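Local coordinates for protein purine nucleoside phosphorylase (Thermus thermophilus, PDB 6TK9) that probably catalyses the reversible phosphorolysis of purine nucleosides such as inosine and guanosine, releasing the free base and ribose 1-phosphate, at residues P214-I217 and A218-L222; G115-P118 and R119-A122. One frame throughout, in Å; residues are numbered along the deposited sequence.

Contact 1. Residues P214-I217 and A218-L222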
# COMPACT_ATOMS: atom_id res chain seq x y z
N PRO A 214 -2.42 11.00 -23.61
CA PRO A 214 -3.56 11.44 -24.41
C PRO A 214 -3.45 10.88 -25.83
O PRO A 214 -4.45 10.47 -26.37
CB PRO A 214 -3.53 12.98 -24.36
CG PRO A 214 -2.21 13.36 -23.69
CD PRO A 214 -1.64 12.11 -23.06
N GLU A 215 -2.23 10.87 -26.38
CA GLU A 215 -1.90 10.28 -27.71
C GLU A 215 -2.29 8.80 -27.69
O GLU A 215 -3.05 8.37 -28.60
CB GLU A 215 -0.43 10.54 -28.07
CG GLU A 215 -0.13 12.00 -28.34
CD GLU A 215 1.21 12.54 -27.86
OE1 GLU A 215 2.22 12.23 -28.50
OE2 GLU A 215 1.24 13.28 -26.86
N VAL A 216 -1.85 8.05 -26.68
CA VAL A 216 -2.16 6.59 -26.58
C VAL A 216 -3.67 6.37 -26.60
O VAL A 216 -4.11 5.50 -27.33
CB VAL A 216 -1.54 5.95 -25.35
CG1 VAL A 216 -1.99 4.49 -25.26
CG2 VAL A 216 -0.02 6.05 -25.35
N ILE A 217 -4.44 7.14 -25.82
CA ILE A 217 -5.93 6.99 -25.72
C ILE A 217 -6.58 7.37 -27.06
O ILE A 217 -7.43 6.61 -27.55
CB ILE A 217 -6.50 7.83 -24.55
CG1 ILE A 217 -5.98 7.33 -23.20
CG2 ILE A 217 -8.01 7.85 -24.59
CD1 ILE A 217 -6.25 8.26 -22.04
N ALA A 218 -6.19 8.52 -27.62
CA ALA A 218 -6.68 9.03 -28.93
C ALA A 218 -6.46 7.97 -30.02
O ALA A 218 -7.39 7.76 -30.83
CB ALA A 218 -6.00 10.34 -29.26
N LEU A 219 -5.29 7.33 -30.03
CA LEU A 219 -4.85 6.39 -31.09
C LEU A 219 -5.54 5.02 -30.92
O LEU A 219 -5.81 4.39 -31.97
CB LEU A 219 -3.33 6.27 -31.08
CG LEU A 219 -2.62 7.43 -31.77
CD1 LEU A 219 -1.14 7.44 -31.44
CD2 LEU A 219 -2.81 7.36 -33.27
N ARG A 220 -5.84 4.58 -29.70
CA ARG A 220 -6.53 3.26 -29.51
C ARG A 220 -8.02 3.45 -29.82
O ARG A 220 -8.65 2.50 -30.34
CB ARG A 220 -6.30 2.70 -28.10
CG ARG A 220 -4.85 2.32 -27.83
CD ARG A 220 -4.35 1.12 -28.62
NE ARG A 220 -5.23 -0.02 -28.54
CZ ARG A 220 -5.78 -0.62 -29.58
NH1 ARG A 220 -5.50 -0.24 -30.82
NH2 ARG A 220 -6.62 -1.62 -29.39
N HIS A 221 -8.56 4.64 -29.56
CA HIS A 221 -9.90 5.06 -30.03
C HIS A 221 -10.02 4.78 -31.54
O HIS A 221 -11.02 4.16 -31.96
CB HIS A 221 -10.13 6.53 -29.65
CG HIS A 221 -11.42 7.11 -30.11
ND1 HIS A 221 -11.48 8.14 -31.03
CD2 HIS A 221 -12.69 6.84 -29.75
CE1 HIS A 221 -12.75 8.47 -31.24
NE2 HIS A 221 -13.51 7.68 -30.47
N LEU A 222 -8.97 5.12 -32.30
CA LEU A 222 -8.91 5.07 -33.79
C LEU A 222 -8.63 3.66 -34.30
O LEU A 222 -8.92 3.42 -35.48
CB LEU A 222 -7.82 6.05 -34.26
CG LEU A 222 -8.22 7.51 -34.10
CD1 LEU A 222 -7.02 8.40 -34.26
CD2 LEU A 222 -9.31 7.88 -35.09
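Leu219 folds back along the helix 213-222 onto the carbonyl of Glu215, one turn earlier. Its CG stands beside its own backbone N and opposite the carbonyl carbon (chi1 -79°), a torsion that brings Leu219 CG to 3.3 Å from Glu215 O; CD1 continues over the same oxygen. That acceptor also takes the amide of Leu219, with N to Glu215 O at 2.9 Å, so polar and nonpolar atoms of one residue crowd round it. The side chain also packs on Phe107 and Leu109 of strand 106-115, Val96 of helix 94-102 and Val226 of strand 225-235.

Arg220 repeats the pattern a residue later: its CG lies 3.3 Å from Val216 O, while its methylene CG and Val216 CG1 graze at 4.4 Å. Bends at chi2 and chi3 then curl the chain away, so that NH1 reaches the carbonyl of Ala224 just beyond the helix. His221 brushes Ile217 O with its CB at 3.4 Å, and its ring leads off from that turn to bond Asn144 through NE2. Ala218, with only a methyl, sets CB 3.3 Å from Pro214 O, whose bond from Ala218 N is nearly straight (167°). Ile217 is buried against Met155 of its own chain and Ser190 of a neighbouring subunit.

Glu215 OE1 carries its charge to a salt bridge with Arg80, and OE2 makes a weak hydrogen bond back to Thr212 N. The chemistry implies a division of labour: backbone bonds between successive turns hold the helix, nonpolar side chains bed it on strands 106-115 and 225-235 and helix 94-102, and polar ends reach Arg80, Asn144 and Ala224.

Contact 2. Residues G115-P118 and R119-A122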
# COMPACT_ATOMS: atom_id res chain seq x y z
N GLY A 115 12.85 8.27 -14.29
CA GLY A 115 12.76 6.92 -13.70
C GLY A 115 12.22 6.96 -12.27
O GLY A 115 12.83 7.65 -11.44
N LEU A 116 11.11 6.27 -11.98
CA LEU A 116 10.58 6.11 -10.60
C LEU A 116 11.18 4.84 -10.01
O LEU A 116 11.66 4.90 -8.86
CB LEU A 116 9.05 6.03 -10.59
CG LEU A 116 8.35 7.29 -11.09
CD1 LEU A 116 6.90 6.97 -11.41
CD2 LEU A 116 8.46 8.41 -10.07
N ASN A 117 11.10 3.74 -10.78
CA ASN A 117 11.75 2.43 -10.50
C ASN A 117 13.22 2.67 -10.14
O ASN A 117 13.98 3.12 -11.00
CB ASN A 117 11.63 1.48 -11.70
CG ASN A 117 11.71 0.02 -11.30
OD1 ASN A 117 12.71 -0.43 -10.75
ND2 ASN A 117 10.66 -0.72 -11.59
N PRO A 118 13.65 2.42 -8.88
CA PRO A 118 15.03 2.68 -8.47
C PRO A 118 16.08 1.83 -9.21
O PRO A 118 17.24 2.18 -9.17
CB PRO A 118 15.05 2.34 -6.96
CG PRO A 118 13.60 2.33 -6.55
CD PRO A 118 12.85 1.86 -7.78
N ARG A 119 15.64 0.73 -9.84
CA ARG A 119 16.50 -0.27 -10.54
C ARG A 119 17.02 0.36 -11.84
O ARG A 119 18.20 0.14 -12.14
CB ARG A 119 15.72 -1.57 -10.80
CG ARG A 119 15.09 -2.17 -9.55
CD ARG A 119 15.42 -3.64 -9.34
NE ARG A 119 15.38 -4.00 -7.93
CZ ARG A 119 14.43 -4.74 -7.34
NH1 ARG A 119 13.42 -5.23 -8.04
NH2 ARG A 119 14.52 -4.99 -6.05
N PHE A 120 16.17 1.13 -12.53
CA PHE A 120 16.47 1.91 -13.77
C PHE A 120 17.72 2.78 -13.57
O PHE A 120 18.11 3.06 -12.42
CB PHE A 120 15.30 2.84 -14.12
CG PHE A 120 14.01 2.23 -14.63
CD1 PHE A 120 13.73 0.88 -14.52
CD2 PHE A 120 13.03 3.05 -15.17
CE1 PHE A 120 12.53 0.35 -14.98
CE2 PHE A 120 11.84 2.53 -15.64
CZ PHE A 120 11.59 1.18 -15.54
N ARG A 121 18.32 3.24 -14.68
CA ARG A 121 19.52 4.13 -14.73
C ARG A 121 19.26 5.28 -15.71
O ARG A 121 18.70 5.02 -16.81
CB ARG A 121 20.78 3.36 -15.13
CG ARG A 121 20.64 2.48 -16.38
CD ARG A 121 21.92 2.15 -17.14
NE ARG A 121 22.49 3.32 -17.81
CZ ARG A 121 23.76 3.44 -18.19
NH1 ARG A 121 24.63 2.46 -17.98
NH2 ARG A 121 24.18 4.55 -18.77
N ALA A 122 19.66 6.50 -15.34
CA ALA A 122 19.83 7.65 -16.26
C ALA A 122 20.57 7.16 -17.52
O ALA A 122 21.56 6.40 -17.37
CB ALA A 122 20.58 8.77 -15.59
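Asn117 accepts the backbone N-H of Arg119 through OD1, two residues ahead, in an Asx turn. Arg119 N lies 3.3 Å from Asn117 OD1, in the plane of the amide and on a lone pair, with an angle of 151° at the hydrogen. The same amide is gripped from its other end, since ND2 donates to Asp206, and these two partners together fix its rotation. A second bond, weak and bent, runs from Phe120 N to Asn117 O at 3.3 Å and closes a beta turn over Pro118 and Arg119. Asn117 OD1 also sits against the Arg119 side chain, 3.2 Å from CG.

An Asx turn superimposed on a beta turn, with proline directly after the asparagine, is the classic Asx-Pro turn. Here it reverses the chain between strand 106-115 and strand 124-133 of the mixed sheet, and further backbone bonds join Leu116 and Asn117 to Asp206.

With CG of Asn117 anti to N (chi1 -155°), CB sits over the phenyl ring of Phe120 while the amide, parallel to the ring within 4°, is offset past its CD1-CE1 side. The CB of Asn117 makes a CH-pi contact over the centre of that face, 3.6 Å from the Phe120 ring centroid, and Asn117 CG stands 3.8 Å from Phe120 CE1. Gly115 CA approaches the same ring obliquely, 4.1 Å from Phe120 CD2. Phe120 also meets the ring of Phe179, with Ile232 and Met235 beside it. Arg119 packs on Leu129 of one neighbouring subunit, and Pro118 on Glu239 of another.

Contact 1 is buried, within a single helix, whereas contact 2 is a partly buried turn toward the edge of the chain; their centres lie about 27 Å apart and their nearest atoms about 15 Å, so neither touches the other. Strand 106-115 nevertheless relates them: the helix of contact 1 packs against its first half, and contact 2 begins at its end. Strand 225-235 likewise borders both. The chemistry differs accordingly. In 214-222 regular backbone bonds repeat and side chains are sorted between nonpolar neighbours and polar partners outside the helix; in 115-122 one asparagine supplies both the side-chain bond and the aromatic stack. Within the hexamer, contact 1 meets one other subunit and contact 2 two.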